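Local coordinates for thioredoxin-like protein (Bacteroides caccae ATCC 43185, PDB 4YOD) that is probably a thiol-disulfide oxidoreductase, joining a thioredoxin-like domain to a helical domain of unknown function, at residues K36-N48 / K81-F93. Numbering follows the deposited sequence.
Sequences KHYWDNVNFADTN and KTIDRTNVDKKVF
The Phe44 ring lies between two methyls: Thr86 CG2 sits over the centre of one face, 4.0 Å from the ring centroid, and Val42 CG1 from its own loop comes over the other, nearer the rim. Arg85 NE lies at the edge of this ring, in its plane, while Phe44 CD2 stands 3.7 Å from Arg85 CZ over one face of the guanidinium, the two planes being 67° apart. Trp39 is likewise covered on both faces, by Thr82 CG2 and by Tyr38 CD2; Thr82 OG1 is hydrogen-bonded to Ala78 O of its own helix. The chain leaving helix 27-37 runs as a series of type I turns across the end of helix 72-85 and the start of helix 90-105, in the helical domain remote from the thioredoxin fold. Bent at chi3 (69°), Arg85 brings its guanidinium edge to two loop carbonyls. Arg85 NH1 donates to Trp39 O (2.8 Å) from above the carbonyl plane, with Val42 N arriving from the opposite face, and Arg85 NH2 donates to Val42 O at 3.0 Å; a water joins NH2 to Phe44 N. Replacing Phe44 by an alanine would probably open a gap between Val42 and Thr86 and strip the ring from one face of the Arg85 guanidinium. Phe44 O is buried without a polar partner, against Val92 CG2 (3.2 Å) and Val88 CG2. Asp89 N-caps helix 90-105 through weak bonds from Lys91 N and Val92 N to OD1.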
loop_
_atom_site.group_PDB
_atom_site.type_symbol
_atom_site.label_atom_id
_atom_site.label_comp_id
_atom_site.label_asym_id
_atom_site.label_seq_id
_atom_site.Cartn_x
_atom_site.Cartn_y
_atom_site.Cartn_z
ATOM N N LYS A 36 7.583 -7.285 -20.054
ATOM C CA LYS A 36 7.091 -8.563 -20.546
ATOM C C LYS A 36 8.162 -9.642 -20.701
ATOM O O LYS A 36 7.876 -10.798 -20.394
ATOM C CB LYS A 36 6.347 -8.369 -21.870
ATOM C CG LYS A 36 4.907 -7.883 -21.637
ATOM C CD LYS A 36 4.191 -7.476 -22.923
ATOM C CE LYS A 36 2.775 -7.023 -22.647
ATOM N NZ LYS A 36 2.039 -6.692 -23.896
ATOM N N HIS A 37 9.385 -9.274 -21.125
ATOM C CA HIS A 37 10.462 -10.219 -21.408
ATOM C C HIS A 37 11.564 -10.250 -20.339
ATOM O O HIS A 37 12.531 -10.996 -20.495
ATOM C CB HIS A 37 11.084 -9.875 -22.777
ATOM C CG HIS A 37 10.105 -9.996 -23.902
ATOM N ND1 HIS A 37 10.088 -11.112 -24.721
ATOM C CD2 HIS A 37 9.101 -9.166 -24.270
ATOM C CE1 HIS A 37 9.083 -10.920 -25.567
ATOM N NE2 HIS A 37 8.456 -9.765 -25.329
ATOM N N TYR A 38 11.386 -9.511 -19.236
ATOM C CA TYR A 38 12.368 -9.346 -18.152
ATOM C C TYR A 38 13.008 -10.641 -17.682
ATOM O O TYR A 38 14.227 -10.657 -17.498
ATOM C CB TYR A 38 11.725 -8.635 -16.936
ATOM C CG TYR A 38 12.739 -8.152 -15.921
ATOM C CD1 TYR A 38 13.408 -6.943 -16.097
ATOM C CD2 TYR A 38 13.095 -8.943 -14.830
ATOM C CE1 TYR A 38 14.380 -6.516 -15.192
ATOM C CE2 TYR A 38 14.056 -8.522 -13.914
ATOM C CZ TYR A 38 14.699 -7.307 -14.103
ATOM O OH TYR A 38 15.655 -6.886 -13.219
ATOM N N TRP A 39 12.193 -11.700 -17.467
ATOM C CA TRP A 39 12.621 -12.975 -16.905
ATOM C C TRP A 39 12.832 -14.086 -17.935
ATOM O O TRP A 39 13.036 -15.232 -17.539
ATOM C CB TRP A 39 11.564 -13.437 -15.870
ATOM C CG TRP A 39 11.402 -12.486 -14.715
ATOM C CD1 TRP A 39 10.421 -11.554 -14.556
ATOM C CD2 TRP A 39 12.290 -12.328 -13.594
ATOM N NE1 TRP A 39 10.598 -10.874 -13.371
ATOM C CE2 TRP A 39 11.748 -11.316 -12.768
ATOM C CE3 TRP A 39 13.475 -12.976 -13.187
ATOM C CZ2 TRP A 39 12.345 -10.930 -11.559
ATOM C CZ3 TRP A 39 14.072 -12.588 -11.990
ATOM C CH2 TRP A 39 13.515 -11.568 -11.197
ATOM N N ASP A 40 12.790 -13.762 -19.235
ATOM C CA ASP A 40 12.926 -14.721 -20.334
ATOM C C ASP A 40 14.194 -15.598 -20.279
ATOM O O ASP A 40 14.133 -16.751 -20.702
ATOM C CB ASP A 40 12.923 -13.975 -21.679
ATOM C CG ASP A 40 11.556 -13.586 -22.222
ATOM O OD1 ASP A 40 10.567 -13.648 -21.455
ATOM O OD2 ASP A 40 11.475 -13.227 -23.423
ATOM N N ASN A 41 15.325 -15.065 -19.773
ATOM C CA ASN A 41 16.600 -15.793 -19.748
ATOM C C ASN A 41 16.899 -16.429 -18.395
ATOM O O ASN A 41 18.022 -16.865 -18.149
ATOM C CB ASN A 41 17.735 -14.868 -20.178
ATOM C CG ASN A 41 17.581 -14.421 -21.605
ATOM O OD1 ASN A 41 16.852 -15.024 -22.404
ATOM N ND2 ASN A 41 18.235 -13.349 -21.953
ATOM N N VAL A 42 15.878 -16.555 -17.563
ATOM C CA VAL A 42 15.990 -17.142 -16.229
ATOM C C VAL A 42 15.353 -18.552 -16.224
ATOM O O VAL A 42 14.306 -18.764 -16.832
ATOM C CB VAL A 42 15.346 -16.179 -15.188
ATOM C CG1 VAL A 42 15.195 -16.826 -13.811
ATOM C CG2 VAL A 42 16.161 -14.882 -15.079
ATOM N N ASN A 43 16.017 -19.505 -15.545
ATOM C CA ASN A 43 15.549 -20.877 -15.341
ATOM C C ASN A 43 15.035 -20.948 -13.923
ATOM O O ASN A 43 15.848 -21.012 -12.989
ATOM C CB ASN A 43 16.703 -21.898 -15.577
ATOM C CG ASN A 43 16.307 -23.349 -15.323
ATOM O OD1 ASN A 43 15.142 -23.672 -15.054
ATOM N ND2 ASN A 43 17.268 -24.263 -15.431
ATOM N N PHE A 44 13.694 -20.905 -13.737
ATOM C CA PHE A 44 13.121 -20.940 -12.393
ATOM C C PHE A 44 13.181 -22.341 -11.723
ATOM O O PHE A 44 12.829 -22.464 -10.553
ATOM C CB PHE A 44 11.702 -20.398 -12.384
ATOM C CG PHE A 44 11.640 -18.898 -12.530
ATOM C CD1 PHE A 44 12.290 -18.064 -11.618
ATOM C CD2 PHE A 44 10.921 -18.312 -13.565
ATOM C CE1 PHE A 44 12.206 -16.673 -11.732
ATOM C CE2 PHE A 44 10.830 -16.920 -13.673
ATOM C CZ PHE A 44 11.477 -16.109 -12.758
ATOM N N ALA A 45 13.677 -23.350 -12.420
ATOM C CA ALA A 45 13.875 -24.690 -11.861
ATOM C C ALA A 45 15.344 -24.881 -11.407
ATOM O O ALA A 45 15.696 -25.957 -10.918
ATOM C CB ALA A 45 13.494 -25.736 -12.889
ATOM N N ASP A 46 16.186 -23.824 -11.551
ATOM C CA ASP A 46 17.619 -23.808 -11.228
ATOM C C ASP A 46 17.925 -23.492 -9.726
ATOM O O ASP A 46 17.020 -23.195 -8.944
ATOM C CB ASP A 46 18.325 -22.776 -12.133
ATOM C CG ASP A 46 19.737 -23.100 -12.587
ATOM O OD1 ASP A 46 20.368 -24.001 -11.983
ATOM O OD2 ASP A 46 20.227 -22.428 -13.527
ATOM N N THR A 47 19.229 -23.534 -9.354
ATOM C CA THR A 47 19.741 -23.325 -7.990
ATOM C C THR A 47 20.208 -21.855 -7.746
ATOM O O THR A 47 20.975 -21.614 -6.806
ATOM C CB THR A 47 20.875 -24.372 -7.704
ATOM O OG1 THR A 47 21.297 -24.295 -6.339
ATOM C CG2 THR A 47 22.096 -24.239 -8.640
ATOM N N ASN A 48 19.711 -20.881 -8.561
ATOM C CA ASN A 48 20.065 -19.457 -8.471
ATOM C C ASN A 48 19.467 -18.765 -7.218
ATOM O O ASN A 48 19.685 -17.570 -7.014
ATOM C CB ASN A 48 19.668 -18.695 -9.762
ATOM C CG ASN A 48 18.189 -18.618 -10.102
ATOM O OD1 ASN A 48 17.372 -18.068 -9.363
ATOM N ND2 ASN A 48 17.837 -19.039 -11.307
ATOM N N LYS A 81 2.060 -13.559 -14.359
ATOM C CA LYS A 81 2.778 -14.528 -15.210
ATOM C C LYS A 81 4.124 -14.949 -14.605
ATOM O O LYS A 81 4.459 -16.127 -14.672
ATOM C CB LYS A 81 3.027 -13.976 -16.621
ATOM C CG LYS A 81 1.812 -14.010 -17.522
ATOM C CD LYS A 81 2.145 -13.415 -18.885
ATOM C CE LYS A 81 0.908 -13.063 -19.680
ATOM N NZ LYS A 81 0.165 -14.273 -20.123
ATOM N N THR A 82 4.873 -14.002 -14.000
ATOM C CA THR A 82 6.193 -14.275 -13.391
ATOM C C THR A 82 6.025 -15.245 -12.212
ATOM O O THR A 82 6.728 -16.250 -12.182
ATOM C CB THR A 82 6.885 -12.967 -13.001
ATOM O OG1 THR A 82 7.103 -12.229 -14.199
ATOM C CG2 THR A 82 8.200 -13.182 -12.275
ATOM N N ILE A 83 5.086 -14.970 -11.280
ATOM C CA ILE A 83 4.830 -15.863 -10.135
ATOM C C ILE A 83 4.393 -17.256 -10.635
ATOM O O ILE A 83 4.908 -18.252 -10.126
ATOM C CB ILE A 83 3.812 -15.280 -9.092
ATOM C CG1 ILE A 83 4.202 -13.845 -8.616
ATOM C CG2 ILE A 83 3.643 -16.236 -7.890
ATOM C CD1 ILE A 83 5.652 -13.620 -8.008
ATOM N N ASP A 84 3.498 -17.323 -11.646
ATOM C CA ASP A 84 3.004 -18.596 -12.212
ATOM C C ASP A 84 4.157 -19.457 -12.700
ATOM O O ASP A 84 4.160 -20.671 -12.483
ATOM C CB ASP A 84 2.016 -18.359 -13.363
ATOM C CG ASP A 84 0.633 -17.869 -12.943
ATOM O OD1 ASP A 84 0.352 -17.845 -11.724
ATOM O OD2 ASP A 84 -0.165 -17.505 -13.838
ATOM N N ARG A 85 5.153 -18.825 -13.332
ATOM C CA ARG A 85 6.355 -19.511 -13.823
ATOM C C ARG A 85 7.151 -20.170 -12.702
ATOM O O ARG A 85 7.806 -21.170 -12.954
ATOM C CB ARG A 85 7.278 -18.525 -14.562
ATOM C CG ARG A 85 6.875 -18.254 -16.019
ATOM C CD ARG A 85 8.006 -17.544 -16.768
ATOM N NE ARG A 85 9.160 -18.435 -16.959
ATOM C CZ ARG A 85 10.392 -18.036 -17.257
ATOM N NH1 ARG A 85 10.658 -16.747 -17.428
ATOM N NH2 ARG A 85 11.372 -18.925 -17.383
ATOM N N THR A 86 7.121 -19.610 -11.472
ATOM C CA THR A 86 7.931 -20.139 -10.364
ATOM C C THR A 86 7.335 -21.427 -9.763
ATOM O O THR A 86 8.009 -22.082 -8.978
ATOM C CB THR A 86 8.192 -19.073 -9.292
ATOM O OG1 THR A 86 7.022 -18.871 -8.530
ATOM C CG2 THR A 86 8.706 -17.764 -9.864
ATOM N N ASN A 87 6.098 -21.803 -10.159
ATOM C CA ASN A 87 5.427 -23.043 -9.745
ATOM C C ASN A 87 6.217 -24.294 -10.187
ATOM O O ASN A 87 5.913 -25.396 -9.737
ATOM C CB ASN A 87 4.013 -23.101 -10.312
ATOM C CG ASN A 87 3.045 -22.276 -9.516
ATOM O OD1 ASN A 87 2.850 -22.486 -8.318
ATOM N ND2 ASN A 87 2.411 -21.331 -10.157
ATOM N N VAL A 88 7.235 -24.124 -11.037
ATOM C CA VAL A 88 8.085 -25.246 -11.489
ATOM C C VAL A 88 8.925 -25.840 -10.326
ATOM O O VAL A 88 9.377 -26.981 -10.416
ATOM C CB VAL A 88 9.001 -24.872 -12.681
ATOM C CG1 VAL A 88 8.181 -24.669 -13.950
ATOM C CG2 VAL A 88 9.858 -23.643 -12.371
ATOM N N ASP A 89 9.145 -25.064 -9.254
ATOM C CA ASP A 89 9.928 -25.524 -8.104
ATOM C C ASP A 89 9.393 -24.844 -6.858
ATOM O O ASP A 89 9.430 -23.617 -6.765
ATOM C CB ASP A 89 11.440 -25.230 -8.315
ATOM C CG ASP A 89 12.357 -25.851 -7.278
ATOM O OD1 ASP A 89 12.247 -25.479 -6.086
ATOM O OD2 ASP A 89 13.230 -26.665 -7.665
ATOM N N LYS A 90 8.906 -25.640 -5.897
ATOM C CA LYS A 90 8.310 -25.144 -4.649
ATOM C C LYS A 90 9.264 -24.222 -3.859
ATOM O O LYS A 90 8.819 -23.223 -3.312
ATOM C CB LYS A 90 7.869 -26.328 -3.772
ATOM C CG LYS A 90 7.044 -25.914 -2.564
ATOM C CD LYS A 90 6.287 -27.096 -1.954
ATOM C CE LYS A 90 5.714 -26.804 -0.580
ATOM N NZ LYS A 90 5.143 -25.436 -0.486
ATOM N N LYS A 91 10.552 -24.558 -3.792
ATOM C CA LYS A 91 11.520 -23.736 -3.064
ATOM C C LYS A 91 11.777 -22.359 -3.760
ATOM O O LYS A 91 11.993 -21.360 -3.069
ATOM C CB LYS A 91 12.827 -24.496 -2.873
ATOM C CG LYS A 91 12.699 -25.656 -1.882
ATOM C CD LYS A 91 14.047 -26.305 -1.575
ATOM C CE LYS A 91 13.884 -27.577 -0.776
ATOM N NZ LYS A 91 15.163 -28.327 -0.656
ATOM N N VAL A 92 11.725 -22.308 -5.105
ATOM C CA VAL A 92 11.888 -21.067 -5.873
ATOM C C VAL A 92 10.607 -20.202 -5.724
ATOM O O VAL A 92 10.703 -18.987 -5.525
ATOM C CB VAL A 92 12.261 -21.337 -7.351
ATOM C CG1 VAL A 92 12.353 -20.036 -8.145
ATOM C CG2 VAL A 92 13.592 -22.081 -7.430
ATOM N N PHE A 93 9.421 -20.838 -5.790
ATOM C CA PHE A 93 8.135 -20.150 -5.584
ATOM C C PHE A 93 8.149 -19.431 -4.233
ATOM O O PHE A 93 7.835 -18.229 -4.170
ATOM C CB PHE A 93 6.976 -21.171 -5.661
ATOM C CG PHE A 93 5.606 -20.555 -5.442
ATOM C CD1 PHE A 93 5.098 -20.386 -4.158
ATOM C CD2 PHE A 93 4.804 -20.205 -6.517
ATOM C CE1 PHE A 93 3.833 -19.817 -3.958
ATOM C CE2 PHE A 93 3.539 -19.642 -6.313
ATOM C CZ PHE A 93 3.061 -19.467 -5.038
HETATM O O HOH W 1 11.639 -21.595 -15.899
#